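Local coordinates for Carboxylesterase/phospholipase family protein (Francisella tularensis subsp. tularensis, PDB 4F21), which probably hydrolyses carboxylic ester bonds, as a serine hydrolase of the carboxylesterase/phospholipase branch of the alpha/beta hydrolase superfamily, at residues F60-D65 and F239-F244; N111-K116 and G143-Y148; T165-W170 and S206-V211; L197-G202 and Y218-G223. One frame throughout, in Å; residues are numbered along the deposited sequence.

Contact 1: residues F60-D65 and F239-F244; sequences FDVSLD and FIAKTF
Val62 meets Ala241 with both of its methyl groups, so that one small side chain is gripped by a forked one. CG2 of Val62 lies 3.6 Å from CB of Ala241, and CG1 of Val62 is almost as near to the same atom, at 3.7 Å. The fork faces the helix in this way because CG1 stands opposite the backbone N (chi1 -166°) while CG2 takes the place beside it. A looser second point of contact is made by Phe60, whose ring atom CE2 comes within 4.3 Å of the terminal CD1 of Ile240; the methyl approaches the ring obliquely.

One turn back along helix 230-243, Ser237 receives both Phe60 and Val62, and its OG has a weak hydrogen bond with the backbone N of Asp61. On the inner side, Ile240 rests on Ile67 of strand 67-72. The last turn of the helix is closed by Thr243, whose OG1 donates to Phe239 O at 2.8 Å, while its CG2 lies over the centre of the Phe239 ring, 3.4 Å above the plane.

The contact thus lays the loop leading into strand 67-72 against the C-terminal helix of the alpha/beta fold. With no hydrogen bond between the two segments, their direct contact is apolar, and Ser237 nearby adds a weak hydrogen bond.

Contact 2: residues N111-K116 and G143-Y148; sequences NSSIAK and GIIATY
Ile145 presents its CG2 methyl to the angle between two successive residues, Ser113 and Ile114. The methyl lies 3.3 Å from OG of Ser113 and 3.7 Å from the backbone N of Ile114. The two isoleucine side chains run at a slant to one another and meet at one point, where CG1 of Ile114 faces CG2 of Ile145 at 4.0 Å. Ile114 is drawn out straight (chi2 180°), which carries its CD1 past Ile145 to CB of Tyr148, again 4.0 Å away. It therefore meets the root of the tyrosine, whose ring leads off to stack with Phe173; Phe173 also packs on Ile114.

These side chains fill the crossing of helices 111-126 and 144-150, whose short segments approach to 9.5 Å between axes at a crossing angle of -73°. In the alpha/beta hydrolase fold the second of these helices follows the nucleophile elbow, here probably the turn after strand 134-139, so helix 111-126 packs against the helix that emerges from that turn.

Ser113 brings a polar atom into this buried, mainly apolar interface. With OG opposite the backbone N (chi1 -176°), the hydroxyl passes alongside Ile145 and is satisfied by a hydrogen bond with the carbonyl oxygen of Ile76. The adjoining Ile77 touches Ile145 as well, so the same loop borders both the serine and the isoleucine.

Contact 3: residues T165-W170 and S206-V211; sequences TYLPAW and SDKLKV
A CH-pi contact between Lys208 and Trp170 joins the loop after strand 159-163, and the start of helix 170-173 that follows it, to the C-terminal part of helix 199-210. The lysine CD sits 3.5 Å from the centroid of the five-membered ring of Trp170, only 7° off the ring normal, so it is the methylene chain that lies over the indole face. At the far end of the indole, CH2 of Trp170 approaches the backbone O of Lys208 to 3.1 Å. Leu167 borders another part of the same chain: its CD2 is 4.0 Å from CE of Lys208 and equally far from CB. It flanks the chain roughly at right angles to the direction of the indole, and the lysine runs in the opposite direction to both.

Helix 199-210 is the connection of a beta-alpha-beta unit between strands 186-191 and 216-221, and Trp170 opens the short helix 170-173 directly after its N-cap residue, Ala169. The indole thus bridges the start of one helix and the last turns of another.

A bend at chi3 (-62°) turns the end of Lys208 back toward the loop. NZ of Lys208 makes a weak hydrogen bond of 3.4 Å to the carbonyl O of Leu167, but its stronger partner is OD2 of Asp204, one helical turn earlier, with which it forms a salt bridge. Leu167 also packs on Tyr148 of helix 144-150 and on Leu205.

Contact 4: residues L197-G202 and Y218-G223; sequences LPEVLG and YKHYVG
The imidazole of His220 carries OE1 of Glu199 on one face, 3.0 Å above the ring plane and displaced toward the rim, while CE2 of Tyr218 lies at its edge. The Tyr218 ring is approached differently, at its edge and near its plane: the backbone O of Gly202 arrives on the CE1 side, and OE1 of Glu199 and ND1 of His220 on the CE2 side. One carboxylate oxygen thus serves two rings in two ways. The Glu199 carboxylate is nearly coplanar with the phenol, at 10°, but inclined by 56° to the imidazole.

The polar link to Tyr218 is modest. Its OH donates a weak hydrogen bond of 3.3 Å to OE1 of Glu199, and the same hydroxyl is 3.1 Å from CG of Glu199. OE1 is also 3.3 Å from ND1 of His220, but the angle is too poor for a bond, as expected for an oxygen lying above the imidazole. The glutamate gets there by leaving the helix with CG opposite its backbone N (chi1 -168°) and staying extended. Its stronger partner is His203, whose NE2 bonds to OE1; negative charge so close to both imidazoles would tend to favour their protonated forms.

At the other side of the phenol, CE1 of Tyr218 lies 3.6 Å from O of Gly202. The contact packs the first turn of helix 199-210 on strand 216-221, within one beta-alpha-beta unit; that strand ends the sheet and pairs with 186-191 through Lys219 and Tyr221.

How the contacts relate
Contacts 2, 3 and 4 form a connected series, whereas contact 1 stands apart, its centre 24 to 26 Å from theirs and across the chain's centre from contacts 2 and 3. Contacts 2 and 3, with centres 14 Å apart, meet where Ile144 packs on Thr165; Tyr148 OH is probably hydrogen-bonded to Pro168 O, though the modelled distance is too short to be relied on. Contacts 3 and 4, 13 Å apart, share helix 199-210, and Ser206 touches Tyr218. The series borders a probable Ser140-His226-Asp194 triad: Thr165 OG1 is hydrogen-bonded with Ser140 O, and Leu197 N with Asp194 OD1. Along the chain, contact 1 closes a loop that encloses the other three.

Contact 1: residues F60-D65 and F239-F244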
loop_
_atom_site.group_PDB
_atom_site.type_symbol
_atom_site.label_atom_id
_atom_site.label_comp_id
_atom_site.label_asym_id
_atom_site.label_seq_id
_atom_site.Cartn_x
_atom_site.Cartn_y
_atom_site.Cartn_z
ATOM N N PHE A 60 12.002 13.364 0.446
ATOM C CA PHE A 60 11.610 13.324 1.848
ATOM C C PHE A 60 12.544 14.126 2.748
ATOM O O PHE A 60 13.688 14.408 2.383
ATOM C CB PHE A 60 11.542 11.873 2.321
ATOM C CG PHE A 60 10.555 11.039 1.561
ATOM C CD1 PHE A 60 9.411 11.613 1.030
ATOM C CD2 PHE A 60 10.768 9.687 1.376
ATOM C CE1 PHE A 60 8.498 10.854 0.330
ATOM C CE2 PHE A 60 9.855 8.920 0.675
ATOM C CZ PHE A 60 8.720 9.504 0.154
ATOM N N ASP A 61 12.045 14.484 3.929
ATOM C CA ASP A 61 12.816 15.264 4.897
ATOM C C ASP A 61 13.227 14.446 6.122
ATOM O O ASP A 61 13.703 15.005 7.110
ATOM C CB ASP A 61 12.016 16.487 5.362
ATOM C CG ASP A 61 11.532 17.343 4.212
ATOM O OD1 ASP A 61 12.286 17.510 3.232
ATOM O OD2 ASP A 61 10.395 17.852 4.289
ATOM N N VAL A 62 13.035 13.131 6.063
ATOM C CA VAL A 62 13.352 12.256 7.192
ATOM C C VAL A 62 14.700 11.591 6.994
ATOM O O VAL A 62 15.067 11.263 5.869
ATOM C CB VAL A 62 12.302 11.152 7.351
ATOM C CG1 VAL A 62 12.442 10.462 8.704
ATOM C CG2 VAL A 62 10.936 11.738 7.208
ATOM N N SER A 63 15.427 11.392 8.091
ATOM C CA SER A 63 16.733 10.745 8.043
ATOM C C SER A 63 16.636 9.350 7.432
ATOM O O SER A 63 15.947 8.476 7.956
ATOM C CB SER A 63 17.372 10.685 9.437
ATOM O OG SER A 63 16.593 9.931 10.351
ATOM N N LEU A 64 17.318 9.157 6.307
ATOM C CA LEU A 64 17.366 7.858 5.655
ATOM C C LEU A 64 18.693 7.186 5.965
ATOM O O LEU A 64 19.175 6.340 5.211
ATOM C CB LEU A 64 17.171 7.999 4.146
ATOM C CG LEU A 64 15.830 8.598 3.716
ATOM C CD1 LEU A 64 15.734 8.637 2.205
ATOM C CD2 LEU A 64 14.657 7.830 4.315
ATOM N N ASP A 65 19.279 7.584 7.088
ATOM C CA ASP A 65 20.480 6.949 7.605
ATOM C C ASP A 65 20.246 5.467 7.891
ATOM O O ASP A 65 21.122 4.641 7.651
ATOM C CB ASP A 65 20.948 7.654 8.879
ATOM C CG ASP A 65 21.638 8.974 8.594
ATOM O OD1 ASP A 65 21.391 9.949 9.335
ATOM O OD2 ASP A 65 22.433 9.036 7.634
ATOM N N PHE A 239 4.939 10.609 7.868
ATOM C CA PHE A 239 4.447 9.318 8.350
ATOM C C PHE A 239 5.610 8.400 8.688
ATOM O O PHE A 239 5.670 7.850 9.788
ATOM C CB PHE A 239 3.536 8.636 7.326
ATOM C CG PHE A 239 3.016 7.289 7.775
ATOM C CD1 PHE A 239 1.842 7.191 8.508
ATOM C CD2 PHE A 239 3.702 6.123 7.468
ATOM C CE1 PHE A 239 1.361 5.957 8.920
ATOM C CE2 PHE A 239 3.227 4.889 7.879
ATOM C CZ PHE A 239 2.055 4.807 8.604
ATOM N N ILE A 240 6.522 8.225 7.736
ATOM C CA ILE A 240 7.725 7.430 7.982
ATOM C C ILE A 240 8.484 7.929 9.221
ATOM O O ILE A 240 8.991 7.133 10.014
ATOM C CB ILE A 240 8.646 7.411 6.745
ATOM C CG1 ILE A 240 7.968 6.647 5.603
ATOM C CG2 ILE A 240 9.997 6.791 7.080
ATOM C CD1 ILE A 240 8.134 7.290 4.246
ATOM N N ALA A 241 8.523 9.247 9.395
ATOM C CA ALA A 241 9.165 9.846 10.562
ATOM C C ALA A 241 8.435 9.529 11.869
ATOM O O ALA A 241 9.065 9.200 12.872
ATOM C CB ALA A 241 9.289 11.353 10.382
ATOM N N LYS A 242 7.108 9.636 11.852
ATOM C CA LYS A 242 6.304 9.464 13.060
ATOM C C LYS A 242 6.018 8.001 13.395
ATOM O O LYS A 242 5.457 7.704 14.452
ATOM C CB LYS A 242 4.980 10.230 12.942
ATOM C CG LYS A 242 5.108 11.750 12.918
ATOM C CD LYS A 242 5.610 12.298 14.244
ATOM C CE LYS A 242 7.008 12.885 14.109
ATOM N N THR A 243 6.390 7.094 12.494
ATOM C CA THR A 243 6.191 5.662 12.724
ATOM C C THR A 243 7.495 4.963 13.083
ATOM O O THR A 243 7.531 4.123 13.978
ATOM C CB THR A 243 5.563 4.956 11.510
ATOM O OG1 THR A 243 6.359 5.207 10.344
ATOM C CG2 THR A 243 4.151 5.458 11.279
ATOM N N PHE A 244 8.566 5.309 12.378
ATOM C CA PHE A 244 9.889 4.809 12.730
ATOM C C PHE A 244 10.469 5.587 13.915
ATOM O O PHE A 244 11.586 5.320 14.358
ATOM C CB PHE A 244 10.824 4.856 11.521
ATOM C CG PHE A 244 10.491 3.841 10.460
ATOM C CD1 PHE A 244 9.792 2.688 10.780
ATOM C CD2 PHE A 244 10.877 4.039 9.147
ATOM C CE1 PHE A 244 9.485 1.753 9.808
ATOM C CE2 PHE A 244 10.570 3.110 8.172
ATOM C CZ PHE A 244 9.876 1.965 8.502
#

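Contact 2: residues N111-K116 and G143-Y148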
loop_
_atom_site.group_PDB
_atom_site.type_symbol
_atom_site.label_atom_id
_atom_site.label_comp_id
_atom_site.label_asym_id
_atom_site.label_seq_id
_atom_site.Cartn_x
_atom_site.Cartn_y
_atom_site.Cartn_z
ATOM N N ASN A 111 -4.012 -12.965 -3.796
ATOM C CA ASN A 111 -3.411 -13.904 -2.846
ATOM C C ASN A 111 -1.937 -14.205 -3.117
ATOM O O ASN A 111 -1.076 -13.941 -2.272
ATOM C CB ASN A 111 -4.208 -15.213 -2.803
ATOM C CG ASN A 111 -5.544 -15.069 -2.096
ATOM O OD1 ASN A 111 -6.584 -15.454 -2.628
ATOM N ND2 ASN A 111 -5.520 -14.520 -0.887
ATOM N N SER A 112 -1.659 -14.740 -4.303
ATOM C CA SER A 112 -0.298 -15.066 -4.711
ATOM C C SER A 112 0.615 -13.873 -4.487
ATOM O O SER A 112 1.640 -13.987 -3.806
ATOM C CB SER A 112 -0.262 -15.489 -6.182
ATOM O OG SER A 112 -0.777 -14.469 -7.020
ATOM N N SER A 113 0.209 -12.726 -5.029
ATOM C CA SER A 113 0.974 -11.493 -4.896
ATOM C C SER A 113 1.242 -11.190 -3.430
ATOM O O SER A 113 2.374 -10.873 -3.049
ATOM C CB SER A 113 0.233 -10.328 -5.545
ATOM O OG SER A 113 1.015 -9.151 -5.498
ATOM N N ILE A 114 0.201 -11.323 -2.608
ATOM C CA ILE A 114 0.330 -11.100 -1.174
ATOM C C ILE A 114 1.450 -11.972 -0.639
ATOM O O ILE A 114 2.365 -11.479 0.028
ATOM C CB ILE A 114 -0.976 -11.425 -0.422
ATOM C CG1 ILE A 114 -2.069 -10.418 -0.788
ATOM C CG2 ILE A 114 -0.739 -11.441 1.082
ATOM C CD1 ILE A 114 -3.389 -10.670 -0.093
ATOM N N ALA A 115 1.397 -13.258 -0.983
ATOM C CA ALA A 115 2.390 -14.215 -0.516
ATOM C C ALA A 115 3.784 -13.758 -0.912
ATOM O O ALA A 115 4.727 -13.874 -0.123
ATOM C CB ALA A 115 2.105 -15.600 -1.069
ATOM N N LYS A 116 3.900 -13.208 -2.122
ATOM C CA LYS A 116 5.185 -12.721 -2.599
ATOM C C LYS A 116 5.699 -11.717 -1.585
ATOM O O LYS A 116 6.795 -11.882 -1.039
ATOM C CB LYS A 116 5.058 -12.083 -3.983
ATOM C CG LYS A 116 4.498 -13.021 -5.044
ATOM C CD LYS A 116 4.227 -12.296 -6.353
ATOM C CE LYS A 116 3.533 -13.207 -7.355
ATOM N NZ LYS A 116 3.094 -12.466 -8.572
ATOM N N GLY A 143 -1.590 -0.569 -4.152
ATOM C CA GLY A 143 -2.074 -0.268 -2.814
ATOM C C GLY A 143 -2.936 -1.348 -2.186
ATOM O O GLY A 143 -3.106 -1.392 -0.966
ATOM N N ILE A 144 -3.482 -2.219 -3.027
ATOM C CA ILE A 144 -4.301 -3.335 -2.573
ATOM C C ILE A 144 -3.459 -4.370 -1.825
ATOM O O ILE A 144 -3.867 -4.889 -0.784
ATOM C CB ILE A 144 -4.979 -4.027 -3.770
ATOM C CG1 ILE A 144 -5.618 -2.989 -4.696
ATOM C CG2 ILE A 144 -6.002 -5.045 -3.289
ATOM C CD1 ILE A 144 -5.861 -3.481 -6.107
ATOM N N ILE A 145 -2.273 -4.648 -2.359
ATOM C CA ILE A 145 -1.434 -5.739 -1.866
ATOM C C ILE A 145 -0.647 -5.351 -0.610
ATOM O O ILE A 145 0.080 -6.167 -0.045
ATOM C CB ILE A 145 -0.468 -6.231 -2.970
ATOM C CG1 ILE A 145 -1.162 -6.197 -4.332
ATOM C CG2 ILE A 145 0.021 -7.643 -2.686
ATOM C CD1 ILE A 145 -2.296 -7.194 -4.470
ATOM N N ALA A 146 -0.799 -4.105 -0.172
ATOM C CA ALA A 146 -0.112 -3.641 1.030
ATOM C C ALA A 146 -1.017 -3.735 2.250
ATOM O O ALA A 146 -0.607 -4.210 3.313
ATOM C CB ALA A 146 0.378 -2.218 0.843
ATOM N N THR A 147 -2.252 -3.274 2.086
ATOM C CA THR A 147 -3.230 -3.289 3.165
ATOM C C THR A 147 -3.623 -4.721 3.499
ATOM O O THR A 147 -3.329 -5.208 4.595
ATOM C CB THR A 147 -4.477 -2.453 2.802
ATOM O OG1 THR A 147 -4.105 -1.075 2.676
ATOM C CG2 THR A 147 -5.538 -2.575 3.873
ATOM N N TYR A 148 -4.260 -5.391 2.536
ATOM C CA TYR A 148 -4.704 -6.782 2.674
ATOM C C TYR A 148 -3.639 -7.697 3.256
ATOM O O TYR A 148 -3.940 -8.562 4.077
ATOM C CB TYR A 148 -5.151 -7.346 1.323
ATOM C CG TYR A 148 -6.604 -7.095 0.986
ATOM C CD1 TYR A 148 -7.575 -7.066 1.976
ATOM C CD2 TYR A 148 -7.001 -6.892 -0.328
ATOM C CE1 TYR A 148 -8.902 -6.837 1.666
ATOM C CE2 TYR A 148 -8.319 -6.663 -0.647
ATOM C CZ TYR A 148 -9.266 -6.637 0.352
ATOM O OH TYR A 148 -10.581 -6.407 0.028
#

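Contact 3: residues T165-W170 and S206-V211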
loop_
_atom_site.group_PDB
_atom_site.type_symbol
_atom_site.label_atom_id
_atom_site.label_comp_id
_atom_site.label_asym_id
_atom_site.label_seq_id
_atom_site.Cartn_x
_atom_site.Cartn_y
_atom_site.Cartn_z
ATOM N N THR A 165 -5.929 4.094 -3.703
ATOM C CA THR A 165 -6.274 2.686 -3.859
ATOM C C THR A 165 -7.606 2.294 -3.216
ATOM O O THR A 165 -7.882 2.629 -2.064
ATOM C CB THR A 165 -5.173 1.781 -3.285
ATOM O OG1 THR A 165 -3.932 2.056 -3.946
ATOM C CG2 THR A 165 -5.532 0.334 -3.499
ATOM N N TYR A 166 -8.420 1.571 -3.978
ATOM C CA TYR A 166 -9.694 1.060 -3.493
ATOM C C TYR A 166 -9.513 -0.291 -2.800
ATOM O O TYR A 166 -8.405 -0.819 -2.739
ATOM C CB TYR A 166 -10.708 0.956 -4.641
ATOM C CG TYR A 166 -10.417 -0.120 -5.672
ATOM C CD1 TYR A 166 -9.137 -0.316 -6.175
ATOM C CD2 TYR A 166 -11.433 -0.940 -6.143
ATOM C CE1 TYR A 166 -8.881 -1.299 -7.113
ATOM C CE2 TYR A 166 -11.187 -1.921 -7.079
ATOM C CZ TYR A 166 -9.911 -2.098 -7.562
ATOM O OH TYR A 166 -9.669 -3.082 -8.494
ATOM N N LEU A 167 -10.603 -0.846 -2.280
ATOM C CA LEU A 167 -10.538 -2.101 -1.540
ATOM C C LEU A 167 -11.410 -3.173 -2.192
ATOM O O LEU A 167 -12.567 -3.346 -1.813
ATOM C CB LEU A 167 -10.971 -1.872 -0.091
ATOM C CG LEU A 167 -10.314 -2.723 0.994
ATOM C CD1 LEU A 167 -8.804 -2.729 0.827
ATOM C CD2 LEU A 167 -10.688 -2.201 2.370
ATOM N N PRO A 168 -10.853 -3.898 -3.178
ATOM C CA PRO A 168 -11.592 -4.907 -3.944
ATOM C C PRO A 168 -11.681 -6.237 -3.210
ATOM O O PRO A 168 -10.897 -6.480 -2.293
ATOM C CB PRO A 168 -10.729 -5.079 -5.193
ATOM C CG PRO A 168 -9.355 -4.864 -4.696
ATOM C CD PRO A 168 -9.457 -3.789 -3.635
ATOM N N ALA A 169 -12.625 -7.080 -3.622
ATOM C CA ALA A 169 -12.804 -8.413 -3.049
ATOM C C ALA A 169 -12.867 -8.387 -1.524
ATOM O O ALA A 169 -12.358 -9.288 -0.859
ATOM C CB ALA A 169 -11.702 -9.352 -3.522
ATOM N N TRP A 170 -13.494 -7.347 -0.983
ATOM C CA TRP A 170 -13.612 -7.181 0.461
ATOM C C TRP A 170 -14.343 -8.358 1.102
ATOM O O TRP A 170 -14.106 -8.682 2.262
ATOM C CB TRP A 170 -14.303 -5.853 0.794
ATOM C CG TRP A 170 -14.576 -5.645 2.259
ATOM C CD1 TRP A 170 -15.793 -5.677 2.877
ATOM C CD2 TRP A 170 -13.612 -5.377 3.286
ATOM N NE1 TRP A 170 -15.646 -5.442 4.221
ATOM C CE2 TRP A 170 -14.318 -5.256 4.498
ATOM C CE3 TRP A 170 -12.223 -5.228 3.296
ATOM C CZ2 TRP A 170 -13.682 -4.992 5.708
ATOM C CZ3 TRP A 170 -11.595 -4.963 4.497
ATOM C CH2 TRP A 170 -12.323 -4.848 5.686
ATOM N N SER A 206 -10.742 3.326 3.704
ATOM C CA SER A 206 -10.504 3.881 5.036
ATOM C C SER A 206 -11.588 3.494 6.038
ATOM O O SER A 206 -11.291 3.106 7.166
ATOM C CB SER A 206 -10.388 5.404 4.970
ATOM O OG SER A 206 -10.254 5.958 6.267
ATOM N N ASP A 207 -12.843 3.609 5.617
ATOM C CA ASP A 207 -13.974 3.272 6.470
ATOM C C ASP A 207 -14.035 1.775 6.742
ATOM O O ASP A 207 -14.259 1.358 7.879
ATOM C CB ASP A 207 -15.290 3.753 5.850
ATOM C CG ASP A 207 -15.568 5.223 6.127
ATOM O OD1 ASP A 207 -16.107 5.532 7.211
ATOM O OD2 ASP A 207 -15.259 6.069 5.262
ATOM N N LYS A 208 -13.835 0.971 5.700
ATOM C CA LYS A 208 -13.866 -0.483 5.849
ATOM C C LYS A 208 -12.678 -1.006 6.653
ATOM O O LYS A 208 -12.698 -2.137 7.131
ATOM C CB LYS A 208 -13.968 -1.192 4.494
ATOM C CG LYS A 208 -15.361 -1.140 3.882
ATOM C CD LYS A 208 -15.546 -2.165 2.766
ATOM C CE LYS A 208 -14.587 -1.922 1.612
ATOM N NZ LYS A 208 -15.009 -2.638 0.373
ATOM N N LEU A 209 -11.646 -0.181 6.799
ATOM C CA LEU A 209 -10.552 -0.499 7.710
ATOM C C LEU A 209 -10.882 -0.022 9.121
ATOM O O LEU A 209 -10.484 -0.644 10.104
ATOM C CB LEU A 209 -9.241 0.128 7.233
ATOM C CG LEU A 209 -8.561 -0.534 6.032
ATOM C CD1 LEU A 209 -7.328 0.252 5.626
ATOM C CD2 LEU A 209 -8.200 -1.977 6.348
ATOM N N LYS A 210 -11.623 1.082 9.207
ATOM C CA LYS A 210 -12.020 1.656 10.491
ATOM C C LYS A 210 -12.912 0.713 11.289
ATOM O O LYS A 210 -12.620 0.390 12.438
ATOM C CB LYS A 210 -12.755 2.983 10.290
ATOM C CG LYS A 210 -13.252 3.588 11.596
ATOM C CD LYS A 210 -14.317 4.648 11.379
ATOM C CE LYS A 210 -14.846 5.174 12.711
ATOM N NZ LYS A 210 -15.437 4.098 13.565
ATOM N N VAL A 211 -14.006 0.282 10.673
ATOM C CA VAL A 211 -14.951 -0.615 11.326
ATOM C C VAL A 211 -14.342 -2.007 11.513
ATOM O O VAL A 211 -14.810 -2.797 12.334
ATOM C CB VAL A 211 -16.278 -0.706 10.534
ATOM C CG1 VAL A 211 -16.111 -1.583 9.305
ATOM C CG2 VAL A 211 -17.397 -1.232 11.419
#

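Contact 4: residues L197-G202 and Y218-G223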
loop_
_atom_site.group_PDB
_atom_site.type_symbol
_atom_site.label_atom_id
_atom_site.label_comp_id
_atom_site.label_asym_id
_atom_site.label_seq_id
_atom_site.Cartn_x
_atom_site.Cartn_y
_atom_site.Cartn_z
ATOM N N LEU A 197 -9.639 6.374 -10.189
ATOM C CA LEU A 197 -9.971 5.699 -8.945
ATOM C C LEU A 197 -10.604 6.722 -8.001
ATOM O O LEU A 197 -9.914 7.311 -7.171
ATOM C CB LEU A 197 -8.700 5.101 -8.335
ATOM C CG LEU A 197 -8.779 3.871 -7.428
ATOM C CD1 LEU A 197 -10.109 3.157 -7.573
ATOM C CD2 LEU A 197 -7.638 2.924 -7.759
ATOM N N PRO A 198 -11.925 6.941 -8.141
ATOM C CA PRO A 198 -12.686 7.991 -7.447
ATOM C C PRO A 198 -12.485 8.009 -5.930
ATOM O O PRO A 198 -12.115 6.993 -5.345
ATOM C CB PRO A 198 -14.138 7.654 -7.797
ATOM C CG PRO A 198 -14.047 6.968 -9.115
ATOM C CD PRO A 198 -12.785 6.150 -9.039
ATOM N N GLU A 199 -12.748 9.158 -5.311
ATOM C CA GLU A 199 -12.428 9.382 -3.902
ATOM C C GLU A 199 -13.258 8.546 -2.927
ATOM O O GLU A 199 -12.761 8.133 -1.873
ATOM C CB GLU A 199 -12.559 10.870 -3.555
ATOM C CG GLU A 199 -11.979 11.231 -2.195
ATOM C CD GLU A 199 -12.387 12.609 -1.718
ATOM O OE1 GLU A 199 -12.105 12.932 -0.545
ATOM O OE2 GLU A 199 -12.986 13.365 -2.510
ATOM N N VAL A 200 -14.519 8.301 -3.276
ATOM C CA VAL A 200 -15.423 7.528 -2.423
ATOM C C VAL A 200 -14.963 6.082 -2.225
ATOM O O VAL A 200 -15.416 5.398 -1.307
ATOM C CB VAL A 200 -16.869 7.533 -2.963
ATOM C CG1 VAL A 200 -17.492 8.910 -2.794
ATOM C CG2 VAL A 200 -16.897 7.097 -4.421
ATOM N N LEU A 201 -14.062 5.626 -3.089
ATOM C CA LEU A 201 -13.479 4.297 -2.962
ATOM C C LEU A 201 -12.329 4.312 -1.954
ATOM O O LEU A 201 -12.059 3.313 -1.281
ATOM C CB LEU A 201 -13.011 3.795 -4.328
ATOM C CG LEU A 201 -14.124 3.728 -5.378
ATOM C CD1 LEU A 201 -13.593 3.262 -6.724
ATOM C CD2 LEU A 201 -15.254 2.824 -4.907
ATOM N N GLY A 202 -11.657 5.456 -1.854
ATOM C CA GLY A 202 -10.647 5.660 -0.832
ATOM C C GLY A 202 -11.317 5.801 0.519
ATOM O O GLY A 202 -10.842 5.259 1.524
ATOM N N TYR A 218 -7.112 9.606 7.343
ATOM C CA TYR A 218 -7.554 9.797 5.969
ATOM C C TYR A 218 -7.191 11.199 5.491
ATOM O O TYR A 218 -7.691 12.195 6.017
ATOM C CB TYR A 218 -9.058 9.551 5.826
ATOM C CG TYR A 218 -9.548 9.677 4.401
ATOM C CD1 TYR A 218 -9.575 8.576 3.558
ATOM C CD2 TYR A 218 -9.970 10.901 3.894
ATOM C CE1 TYR A 218 -10.012 8.687 2.255
ATOM C CE2 TYR A 218 -10.407 11.023 2.594
ATOM C CZ TYR A 218 -10.426 9.914 1.778
ATOM O OH TYR A 218 -10.863 10.032 0.480
ATOM N N LYS A 219 -6.321 11.271 4.491
ATOM C CA LYS A 219 -5.852 12.549 3.977
ATOM C C LYS A 219 -6.125 12.688 2.483
ATOM O O LYS A 219 -5.363 12.185 1.658
ATOM C CB LYS A 219 -4.355 12.713 4.258
ATOM C CG LYS A 219 -3.967 12.391 5.688
ATOM C CD LYS A 219 -2.642 13.017 6.068
ATOM C CE LYS A 219 -2.408 12.910 7.565
ATOM N NZ LYS A 219 -1.217 13.686 8.001
ATOM N N HIS A 220 -7.214 13.367 2.131
ATOM C CA HIS A 220 -7.516 13.605 0.724
ATOM C C HIS A 220 -6.993 14.960 0.260
ATOM O O HIS A 220 -6.900 15.901 1.047
ATOM C CB HIS A 220 -9.016 13.459 0.428
ATOM C CG HIS A 220 -9.858 14.577 0.957
ATOM N ND1 HIS A 220 -10.708 14.424 2.032
ATOM C CD2 HIS A 220 -9.995 15.861 0.551
ATOM C CE1 HIS A 220 -11.325 15.566 2.268
ATOM N NE2 HIS A 220 -10.908 16.457 1.386
ATOM N N TYR A 221 -6.655 15.052 -1.021
ATOM C CA TYR A 221 -6.080 16.274 -1.576
ATOM C C TYR A 221 -6.953 16.853 -2.688
ATOM O O TYR A 221 -7.204 16.199 -3.697
ATOM C CB TYR A 221 -4.653 16.012 -2.074
ATOM C CG TYR A 221 -3.732 15.503 -0.987
ATOM C CD1 TYR A 221 -3.678 14.151 -0.669
ATOM C CD2 TYR A 221 -2.931 16.377 -0.267
ATOM C CE1 TYR A 221 -2.848 13.682 0.333
ATOM C CE2 TYR A 221 -2.096 15.917 0.737
ATOM C CZ TYR A 221 -2.058 14.569 1.032
ATOM O OH TYR A 221 -1.230 14.106 2.028
ATOM N N VAL A 222 -7.424 18.079 -2.490
ATOM C CA VAL A 222 -8.293 18.728 -3.462
ATOM C C VAL A 222 -7.530 18.969 -4.758
ATOM O O VAL A 222 -6.326 19.223 -4.739
ATOM C CB VAL A 222 -8.849 20.066 -2.925
ATOM C CG1 VAL A 222 -9.986 20.577 -3.813
ATOM C CG2 VAL A 222 -9.326 19.901 -1.490
ATOM N N GLY A 223 -8.230 18.862 -5.881
ATOM C CA GLY A 223 -7.638 19.140 -7.175
ATOM C C GLY A 223 -6.832 17.983 -7.721
ATOM O O GLY A 223 -6.857 17.713 -8.921
#